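Two-component system sensor histidine kinase (Bacteroides thetaiotaomicron, PDB 3OTT) is probably a membrane-bound saccharide sensor that couples an extracellular propeller and beta-sandwich region to histidine autophosphorylation and control of transcription. Local coordinates at residues Thr662-Asn672 with Ile741-Pro749; Asn689-Met698 with Asn721-Leu729. One frame throughout, in Å; residues are numbered along the deposited sequence.

Both contacts belong to one mixed five-stranded sheet of the C-terminal beta-sandwich in this extracellular region. Contact 1 adds the outermost strand 664-667, in parallel, to 740-746; contact 2 pairs 720-728 with 691-696, antiparallel and further inside the sheet. Strands 720-728 and 740-746 are neighbours, so the two pairings join through backbone bonds such as Leu-724 N to Leu-742 O. Each is partly buried: Ile-665, Leu-667 and Ile-744 in contact 1, and Leu-695, Leu-724 and Ile-726 in contact 2, face the opposing sheet. The other face carries side-by-side basic chains in contact 1, but a weak salt bridge between Arg-694 and Glu-696 beside Ile-725 in contact 2.

Contact 1. Residues Thr662-Asn672 with Ile741-Pro749; sequences TNSIKLKYDQN and ILNIRILPP
The Tyr-669 ring is sandwiched between Pro-749, whose CA makes a CH-pi contact 4.1 Å from the ring centroid, and the CB of its own neighbour Asp-670 on the opposite face. With chi1 at 84°, CG stands between the backbone N and carbonyl carbon; the Tyr-669 and Pro-749 side chains cross at about a right angle, the proline CA and CB lying over the ring face. The Arg-745 guanidinium has Leu-747 CD2 over one face, while the aliphatic part of Lys-666 runs alongside its extended chain, CG 4.0 Å from Arg-745 CB. Strands 664-667 and 741-746 pair in parallel at the edge of a beta-sandwich sheet: Ile-665 N bonds to Asn-743 O, and Arg-745 N to Ile-665 O at 2.7 Å. On the buried face Ile-665 CG2 meets Ile-744 CG1 at 3.9 Å, with Ile-665 packing on Leu-641 and Ile-744 on Phe-676 of the opposing sheet. Asn-663 O takes Asn-743 N at 2.8 Å and, weakly, Asn-743 ND2; the amide's OD1 turns to Gln-723. A water links Tyr-669 N to Pro-748 O. Lys-666 NZ and Arg-745 NH1 lie 4.5 Å apart, so these like charges would probably repel, an effect solvent may soften at these exposed ends.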
loop_
_atom_site.group_PDB
_atom_site.type_symbol
_atom_site.label_atom_id
_atom_site.label_comp_id
_atom_site.label_asym_id
_atom_site.label_seq_id
_atom_site.Cartn_x
_atom_site.Cartn_y
_atom_site.Cartn_z
ATOM N N THR B 662 19.242 8.694 22.894
ATOM C CA THR B 662 20.588 9.223 22.913
ATOM C C THR B 662 21.546 8.120 22.636
ATOM O O THR B 662 21.422 7.045 23.206
ATOM C CB THR B 662 20.984 9.824 24.279
ATOM O OG1 THR B 662 19.853 10.448 24.866
ATOM C CG2 THR B 662 21.978 10.916 24.054
ATOM N N ASN B 663 22.508 8.424 21.780
ATOM C CA ASN B 663 23.635 7.575 21.457
ATOM C C ASN B 663 24.875 7.971 22.315
ATOM O O ASN B 663 25.867 7.230 22.387
ATOM C CB ASN B 663 23.958 7.766 19.951
ATOM C CG ASN B 663 22.737 7.429 19.004
ATOM O OD1 ASN B 663 22.440 8.182 18.047
ATOM N ND2 ASN B 663 22.054 6.301 19.265
ATOM N N SER B 664 24.823 9.155 22.931
ATOM C CA SER B 664 25.987 9.760 23.584
ATOM C C SER B 664 25.560 10.604 24.759
ATOM O O SER B 664 24.788 11.566 24.614
ATOM C CB SER B 664 26.754 10.655 22.623
ATOM O OG SER B 664 27.573 9.888 21.760
ATOM N N ILE B 665 26.067 10.244 25.921
ATOM C CA ILE B 665 25.832 11.041 27.104
ATOM C C ILE B 665 27.127 11.646 27.710
ATOM O O ILE B 665 28.195 10.989 27.727
ATOM C CB ILE B 665 24.981 10.252 28.129
ATOM C CG1 ILE B 665 24.345 11.195 29.119
ATOM C CG2 ILE B 665 25.720 9.122 28.809
ATOM C CD1 ILE B 665 23.280 10.519 29.939
ATOM N N LYS B 666 27.010 12.896 28.161
ATOM C CA LYS B 666 28.072 13.628 28.857
ATOM C C LYS B 666 27.700 13.890 30.307
ATOM O O LYS B 666 26.724 14.561 30.542
ATOM C CB LYS B 666 28.344 14.967 28.149
ATOM C CG LYS B 666 29.455 14.898 27.114
ATOM C CD LYS B 666 29.981 16.298 26.761
ATOM C CE LYS B 666 29.919 16.478 25.210
ATOM N NZ LYS B 666 30.235 17.854 24.644
ATOM N N LEU B 667 28.470 13.357 31.262
ATOM C CA LEU B 667 28.175 13.471 32.688
ATOM C C LEU B 667 29.298 14.158 33.473
ATOM O O LEU B 667 30.491 14.075 33.102
ATOM C CB LEU B 667 27.925 12.091 33.303
ATOM C CG LEU B 667 26.708 11.313 32.709
ATOM C CD1 LEU B 667 26.676 9.911 33.177
ATOM C CD2 LEU B 667 25.390 11.968 33.020
ATOM N N LYS B 668 28.926 14.815 34.573
ATOM C CA LYS B 668 29.922 15.343 35.467
ATOM C C LYS B 668 30.685 14.257 36.252
ATOM O O LYS B 668 30.236 13.090 36.355
ATOM C CB LYS B 668 29.276 16.375 36.401
ATOM C CG LYS B 668 28.741 17.607 35.656
ATOM C CD LYS B 668 27.886 18.453 36.571
ATOM C CE LYS B 668 27.136 19.536 35.811
ATOM N NZ LYS B 668 25.659 19.606 36.209
ATOM N N TYR B 669 31.791 14.679 36.873
ATOM C CA TYR B 669 32.657 13.815 37.650
ATOM C C TYR B 669 31.905 13.126 38.787
ATOM O O TYR B 669 32.145 11.970 39.062
ATOM C CB TYR B 669 33.900 14.610 38.176
ATOM C CG TYR B 669 33.649 15.380 39.467
ATOM C CD1 TYR B 669 32.874 16.536 39.457
ATOM C CD2 TYR B 669 34.132 14.918 40.691
ATOM C CE1 TYR B 669 32.593 17.222 40.613
ATOM C CE2 TYR B 669 33.875 15.603 41.875
ATOM C CZ TYR B 669 33.106 16.764 41.818
ATOM O OH TYR B 669 32.820 17.503 42.949
ATOM N N ASP B 670 30.988 13.821 39.438
ATOM C CA ASP B 670 30.213 13.239 40.552
ATOM C C ASP B 670 28.876 12.581 40.163
ATOM O O ASP B 670 28.087 12.182 41.023
ATOM C CB ASP B 670 29.975 14.263 41.661
ATOM C CG ASP B 670 29.270 15.521 41.161
ATOM O OD1 ASP B 670 29.289 15.795 39.934
ATOM O OD2 ASP B 670 28.723 16.263 42.001
ATOM N N GLN B 671 28.642 12.454 38.864
ATOM C CA GLN B 671 27.531 11.689 38.350
ATOM C C GLN B 671 28.128 10.396 37.827
ATOM O O GLN B 671 28.007 10.059 36.639
ATOM C CB GLN B 671 26.816 12.492 37.239
ATOM C CG GLN B 671 26.189 13.789 37.765
ATOM C CD GLN B 671 25.455 14.615 36.706
ATOM O OE1 GLN B 671 25.972 14.890 35.636
ATOM N NE2 GLN B 671 24.267 15.057 37.042
ATOM N N ASN B 672 28.782 9.662 38.711
ATOM C CA ASN B 672 29.562 8.512 38.251
ATOM C C ASN B 672 29.100 7.175 38.846
ATOM O O ASN B 672 29.815 6.157 38.738
ATOM C CB ASN B 672 31.079 8.748 38.543
ATOM C CG ASN B 672 31.347 8.933 40.019
ATOM O OD1 ASN B 672 30.498 9.413 40.742
ATOM N ND2 ASN B 672 32.498 8.528 40.466
ATOM N N ILE B 741 24.296 0.298 21.694
ATOM C CA ILE B 741 25.530 1.021 22.049
ATOM C C ILE B 741 25.201 2.405 22.622
ATOM O O ILE B 741 24.395 3.127 22.061
ATOM C CB ILE B 741 26.429 1.131 20.795
ATOM C CG1 ILE B 741 27.151 -0.203 20.563
ATOM C CG2 ILE B 741 27.398 2.295 20.895
ATOM C CD1 ILE B 741 27.447 -0.490 19.114
ATOM N N LEU B 742 25.760 2.731 23.783
ATOM C CA LEU B 742 25.646 4.075 24.377
ATOM C C LEU B 742 27.027 4.574 24.672
ATOM O O LEU B 742 27.694 3.947 25.471
ATOM C CB LEU B 742 24.884 4.026 25.716
ATOM C CG LEU B 742 24.745 5.391 26.431
ATOM C CD1 LEU B 742 23.983 6.477 25.640
ATOM C CD2 LEU B 742 24.221 5.234 27.825
ATOM N N ASN B 743 27.490 5.666 24.056
ATOM C CA ASN B 743 28.801 6.246 24.481
ATOM C C ASN B 743 28.610 7.144 25.690
ATOM O O ASN B 743 27.723 7.993 25.710
ATOM C CB ASN B 743 29.487 7.030 23.385
ATOM C CG ASN B 743 29.590 6.257 22.095
ATOM O OD1 ASN B 743 30.343 5.295 21.996
ATOM N ND2 ASN B 743 28.789 6.651 21.103
ATOM N N ILE B 744 29.394 6.904 26.706
ATOM C CA ILE B 744 29.383 7.685 27.941
ATOM C C ILE B 744 30.672 8.488 28.155
ATOM O O ILE B 744 31.773 7.923 28.116
ATOM C CB ILE B 744 29.156 6.745 29.150
ATOM C CG1 ILE B 744 27.829 5.890 28.948
ATOM C CG2 ILE B 744 29.039 7.580 30.414
ATOM C CD1 ILE B 744 27.765 4.622 29.876
ATOM N N ARG B 745 30.560 9.800 28.369
ATOM C CA ARG B 745 31.701 10.593 28.730
ATOM C C ARG B 745 31.525 11.088 30.174
ATOM O O ARG B 745 30.509 11.733 30.504
ATOM C CB ARG B 745 31.902 11.742 27.761
ATOM C CG ARG B 745 33.186 12.508 28.020
ATOM C CD ARG B 745 33.354 13.737 27.108
ATOM N NE ARG B 745 34.635 14.411 27.354
ATOM C CZ ARG B 745 34.997 15.618 26.890
ATOM N NH1 ARG B 745 34.169 16.341 26.123
ATOM N NH2 ARG B 745 36.208 16.106 27.208
ATOM N N ILE B 746 32.473 10.737 31.052
ATOM C CA ILE B 746 32.517 11.316 32.384
ATOM C C ILE B 746 33.596 12.424 32.438
ATOM O O ILE B 746 34.784 12.129 32.181
ATOM C CB ILE B 746 32.891 10.253 33.452
ATOM C CG1 ILE B 746 31.968 9.021 33.336
ATOM C CG2 ILE B 746 32.907 10.883 34.862
ATOM C CD1 ILE B 746 30.838 9.032 34.217
ATOM N N LEU B 747 33.203 13.658 32.787
ATOM C CA LEU B 747 34.065 14.856 32.696
ATOM C C LEU B 747 34.922 14.930 33.942
ATOM O O LEU B 747 34.487 14.483 34.990
ATOM C CB LEU B 747 33.225 16.130 32.546
ATOM C CG LEU B 747 32.434 16.316 31.224
ATOM C CD1 LEU B 747 31.292 17.321 31.384
ATOM C CD2 LEU B 747 33.361 16.809 30.149
ATOM N N PRO B 748 36.141 15.462 33.842
ATOM C CA PRO B 748 36.969 15.635 35.053
ATOM C C PRO B 748 36.381 16.686 35.989
ATOM O O PRO B 748 35.643 17.533 35.527
ATOM C CB PRO B 748 38.308 16.134 34.494
ATOM C CG PRO B 748 37.930 16.800 33.166
ATOM C CD PRO B 748 36.817 15.937 32.625
ATOM N N PRO B 749 36.700 16.642 37.304
ATOM C CA PRO B 749 36.245 17.703 38.259
ATOM C C PRO B 749 36.457 19.144 37.790
ATOM O O PRO B 749 35.630 20.022 38.077
ATOM C CB PRO B 749 37.103 17.453 39.513
ATOM C CG PRO B 749 38.126 16.398 39.110
ATOM C CD PRO B 749 37.486 15.596 38.001
HETATM O O HOH W 1 32.491 17.612 36.124
#

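Contact 2. Residues Asn689-Met698 with Asn721-Leu729; sequences NKFVYRLEGM and NYQLIISKL
Lys-690 O receives Leu-729 N at 2.6 Å, the shortest polar bond between 689-698 and 721-729, with the donor tilted 24° from the carbonyl plane. It lies at one end of an antiparallel ladder in the Y_Y_Y domain, a beta-sandwich of the E-set clan. Further along, reciprocal backbone bonds close the hydrogen-bonded pairs Val-692/Ser-727, Arg-694/Ile-725 and Glu-696/Gln-723. Val-692 CG1 meets Leu-729 CD1 at 3.8 Å, the two side chains crossing at about a right angle. On the same face Arg-694 and Ile-725 run side by side, Arg-694 CG lying beside Ile-725 CB; the arginine bends at chi3 and NE makes a weak salt bridge to Glu-696 OE2 at 3.4 Å, while Trp-702 adds a cation-pi partner. Ile-725 CD1 also packs 3.9 Å from the Glu-696 CG, so aliphatic carbon flanks the ion pair. The other face, with Tyr-693, Leu-695, Leu-724 and Ile-726, turns to strands 674-679 and 711-714 of the second sheet. Leu-695 turns CG away from its own amide nitrogen (chi1 -178°), and with chi2 at 64° CD1 comes 3.5 Å from Tyr-722 CB. The Tyr-722 ring receives the carbonyls of Glu-696 and Gly-697 at its edge, its hydroxyl bonding to Ser-718 O; Gly-697 O lies 3.7 Å from Tyr-722 CE2.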
loop_
_atom_site.group_PDB
_atom_site.type_symbol
_atom_site.label_atom_id
_atom_site.label_comp_id
_atom_site.label_asym_id
_atom_site.label_seq_id
_atom_site.Cartn_x
_atom_site.Cartn_y
_atom_site.Cartn_z
ATOM N N ASN B 689 13.686 -12.697 27.504
ATOM C CA ASN B 689 14.989 -13.012 26.949
ATOM C C ASN B 689 16.154 -12.767 27.980
ATOM O O ASN B 689 15.954 -12.151 29.026
ATOM C CB ASN B 689 15.189 -12.198 25.680
ATOM C CG ASN B 689 14.256 -12.651 24.545
ATOM O OD1 ASN B 689 14.198 -13.822 24.217
ATOM N ND2 ASN B 689 13.529 -11.713 23.957
ATOM N N LYS B 690 17.345 -13.244 27.638
ATOM C CA LYS B 690 18.551 -13.124 28.444
ATOM C C LYS B 690 19.537 -12.185 27.768
ATOM O O LYS B 690 19.703 -12.227 26.554
ATOM C CB LYS B 690 19.169 -14.508 28.645
ATOM C CG LYS B 690 18.432 -15.332 29.694
ATOM C CD LYS B 690 18.765 -16.833 29.631
ATOM C CE LYS B 690 18.014 -17.569 30.765
ATOM N NZ LYS B 690 18.104 -19.084 30.713
ATOM N N PHE B 691 20.173 -11.320 28.555
ATOM C CA PHE B 691 21.071 -10.282 28.010
ATOM C C PHE B 691 22.520 -10.358 28.546
ATOM O O PHE B 691 22.782 -10.857 29.628
ATOM C CB PHE B 691 20.435 -8.869 28.195
ATOM C CG PHE B 691 19.070 -8.714 27.464
ATOM C CD1 PHE B 691 19.022 -8.317 26.155
ATOM C CD2 PHE B 691 17.878 -9.082 28.085
ATOM C CE1 PHE B 691 17.801 -8.247 25.462
ATOM C CE2 PHE B 691 16.625 -9.015 27.404
ATOM C CZ PHE B 691 16.582 -8.595 26.118
ATOM N N VAL B 692 23.459 -9.895 27.743
ATOM C CA VAL B 692 24.828 -9.744 28.154
ATOM C C VAL B 692 25.172 -8.279 27.965
ATOM O O VAL B 692 24.530 -7.567 27.169
ATOM C CB VAL B 692 25.818 -10.655 27.334
ATOM C CG1 VAL B 692 25.796 -12.104 27.853
ATOM C CG2 VAL B 692 25.522 -10.625 25.868
ATOM N N TYR B 693 26.144 -7.803 28.744
ATOM C CA TYR B 693 26.564 -6.411 28.665
ATOM C C TYR B 693 28.017 -6.290 29.001
ATOM O O TYR B 693 28.581 -7.145 29.722
ATOM C CB TYR B 693 25.730 -5.527 29.608
ATOM C CG TYR B 693 25.945 -5.740 31.093
ATOM C CD1 TYR B 693 25.278 -6.750 31.777
ATOM C CD2 TYR B 693 26.786 -4.913 31.809
ATOM C CE1 TYR B 693 25.470 -6.953 33.150
ATOM C CE2 TYR B 693 27.015 -5.101 33.191
ATOM C CZ TYR B 693 26.357 -6.112 33.848
ATOM O OH TYR B 693 26.564 -6.282 35.180
ATOM N N ARG B 694 28.623 -5.207 28.537
ATOM C CA ARG B 694 30.003 -4.890 28.889
ATOM C C ARG B 694 30.208 -3.386 28.763
ATOM O O ARG B 694 29.550 -2.734 27.935
ATOM C CB ARG B 694 30.986 -5.644 27.986
ATOM C CG ARG B 694 30.877 -5.270 26.525
ATOM C CD ARG B 694 31.513 -6.348 25.651
ATOM N NE ARG B 694 32.978 -6.330 25.742
ATOM C CZ ARG B 694 33.743 -7.403 25.584
ATOM N NH1 ARG B 694 33.201 -8.595 25.321
ATOM N NH2 ARG B 694 35.053 -7.296 25.685
ATOM N N LEU B 695 31.101 -2.831 29.582
ATOM C CA LEU B 695 31.410 -1.427 29.442
ATOM C C LEU B 695 32.839 -1.236 28.905
ATOM O O LEU B 695 33.787 -1.386 29.652
ATOM C CB LEU B 695 31.180 -0.686 30.794
ATOM C CG LEU B 695 31.405 0.835 30.835
ATOM C CD1 LEU B 695 30.406 1.514 29.945
ATOM C CD2 LEU B 695 31.372 1.445 32.248
ATOM N N GLU B 696 32.978 -0.904 27.628
ATOM C CA GLU B 696 34.281 -0.622 27.037
ATOM C C GLU B 696 34.992 0.497 27.777
ATOM O O GLU B 696 34.419 1.549 27.997
ATOM C CB GLU B 696 34.194 -0.270 25.547
ATOM C CG GLU B 696 34.039 -1.481 24.611
ATOM C CD GLU B 696 35.220 -2.473 24.720
ATOM O OE1 GLU B 696 36.415 -2.028 24.791
ATOM O OE2 GLU B 696 34.929 -3.702 24.756
ATOM N N GLY B 697 36.234 0.232 28.182
ATOM C CA GLY B 697 37.015 1.162 29.000
ATOM C C GLY B 697 37.092 0.696 30.456
ATOM O O GLY B 697 37.770 1.313 31.294
ATOM N N MET B 698 36.408 -0.413 30.741
ATOM C CA MET B 698 36.251 -0.905 32.103
ATOM C C MET B 698 36.338 -2.401 32.002
ATOM O O MET B 698 37.313 -2.978 32.470
ATOM C CB MET B 698 34.924 -0.426 32.707
ATOM C CG MET B 698 34.566 -0.956 34.115
ATOM S SD MET B 698 35.796 -0.516 35.343
ATOM C CE MET B 698 35.621 1.283 35.397
ATOM N N ASN B 721 36.161 8.210 28.797
ATOM C CA ASN B 721 35.258 7.741 27.802
ATOM C C ASN B 721 34.989 6.258 27.979
ATOM O O ASN B 721 35.925 5.468 28.173
ATOM C CB ASN B 721 35.876 8.002 26.445
ATOM C CG ASN B 721 35.855 9.486 26.079
ATOM O OD1 ASN B 721 34.802 10.059 25.839
ATOM N ND2 ASN B 721 37.012 10.094 25.992
ATOM N N TYR B 722 33.715 5.891 27.922
ATOM C CA TYR B 722 33.261 4.492 28.002
ATOM C C TYR B 722 32.207 4.280 26.916
ATOM O O TYR B 722 31.712 5.258 26.320
ATOM C CB TYR B 722 32.656 4.157 29.378
ATOM C CG TYR B 722 33.533 4.534 30.528
ATOM C CD1 TYR B 722 33.372 5.765 31.191
ATOM C CD2 TYR B 722 34.528 3.672 30.970
ATOM C CE1 TYR B 722 34.189 6.112 32.247
ATOM C CE2 TYR B 722 35.352 4.010 32.038
ATOM C CZ TYR B 722 35.173 5.222 32.651
ATOM O OH TYR B 722 35.985 5.540 33.680
ATOM N N GLN B 723 31.883 3.022 26.659
ATOM C CA GLN B 723 30.835 2.672 25.698
ATOM C C GLN B 723 30.144 1.446 26.286
ATOM O O GLN B 723 30.794 0.434 26.488
ATOM C CB GLN B 723 31.441 2.370 24.309
ATOM C CG GLN B 723 30.439 1.968 23.273
ATOM C CD GLN B 723 31.066 1.621 21.929
ATOM O OE1 GLN B 723 31.657 0.554 21.771
ATOM N NE2 GLN B 723 30.900 2.508 20.937
ATOM N N LEU B 724 28.844 1.560 26.574
ATOM C CA LEU B 724 28.072 0.455 27.073
ATOM C C LEU B 724 27.517 -0.344 25.886
ATOM O O LEU B 724 26.815 0.194 25.016
ATOM C CB LEU B 724 26.884 1.024 27.798
ATOM C CG LEU B 724 26.260 0.413 29.017
ATOM C CD1 LEU B 724 24.768 0.724 29.006
ATOM C CD2 LEU B 724 26.602 -1.058 29.308
ATOM N N ILE B 725 27.796 -1.635 25.868
ATOM C CA ILE B 725 27.287 -2.473 24.809
ATOM C C ILE B 725 26.347 -3.520 25.405
ATOM O O ILE B 725 26.714 -4.229 26.342
ATOM C CB ILE B 725 28.436 -3.116 24.016
ATOM C CG1 ILE B 725 29.347 -2.014 23.433
ATOM C CG2 ILE B 725 27.912 -4.064 22.928
ATOM C CD1 ILE B 725 30.739 -2.562 22.891
ATOM N N ILE B 726 25.116 -3.561 24.909
ATOM C CA ILE B 726 24.136 -4.478 25.440
ATOM C C ILE B 726 23.653 -5.390 24.333
ATOM O O ILE B 726 23.401 -4.918 23.240
ATOM C CB ILE B 726 22.953 -3.718 26.065
ATOM C CG1 ILE B 726 23.458 -2.788 27.179
ATOM C CG2 ILE B 726 21.918 -4.697 26.616
ATOM C CD1 ILE B 726 22.401 -1.765 27.620
ATOM N N SER B 727 23.547 -6.691 24.571
ATOM C CA SER B 727 23.122 -7.606 23.482
ATOM C C SER B 727 22.297 -8.754 24.008
ATOM O O SER B 727 22.520 -9.214 25.106
ATOM C CB SER B 727 24.367 -8.117 22.697
ATOM O OG SER B 727 23.970 -8.868 21.558
ATOM N N LYS B 728 21.334 -9.216 23.222
ATOM C CA LYS B 728 20.537 -10.383 23.561
ATOM C C LYS B 728 21.424 -11.601 23.512
ATOM O O LYS B 728 22.199 -11.732 22.580
ATOM C CB LYS B 728 19.420 -10.603 22.530
ATOM C CG LYS B 728 18.284 -11.548 23.056
ATOM C CD LYS B 728 17.598 -12.419 21.994
ATOM C CE LYS B 728 16.915 -11.598 20.906
ATOM N NZ LYS B 728 15.753 -12.317 20.284
ATOM N N LEU B 729 21.285 -12.495 24.488
ATOM C CA LEU B 729 21.929 -13.813 24.453
ATOM C C LEU B 729 21.167 -14.742 23.499
ATOM O O LEU B 729 19.994 -15.058 23.704
ATOM C CB LEU B 729 22.034 -14.408 25.865
ATOM C CG LEU B 729 22.992 -15.566 26.133
ATOM C CD1 LEU B 729 24.477 -15.137 25.980
ATOM C CD2 LEU B 729 22.731 -16.166 27.527
#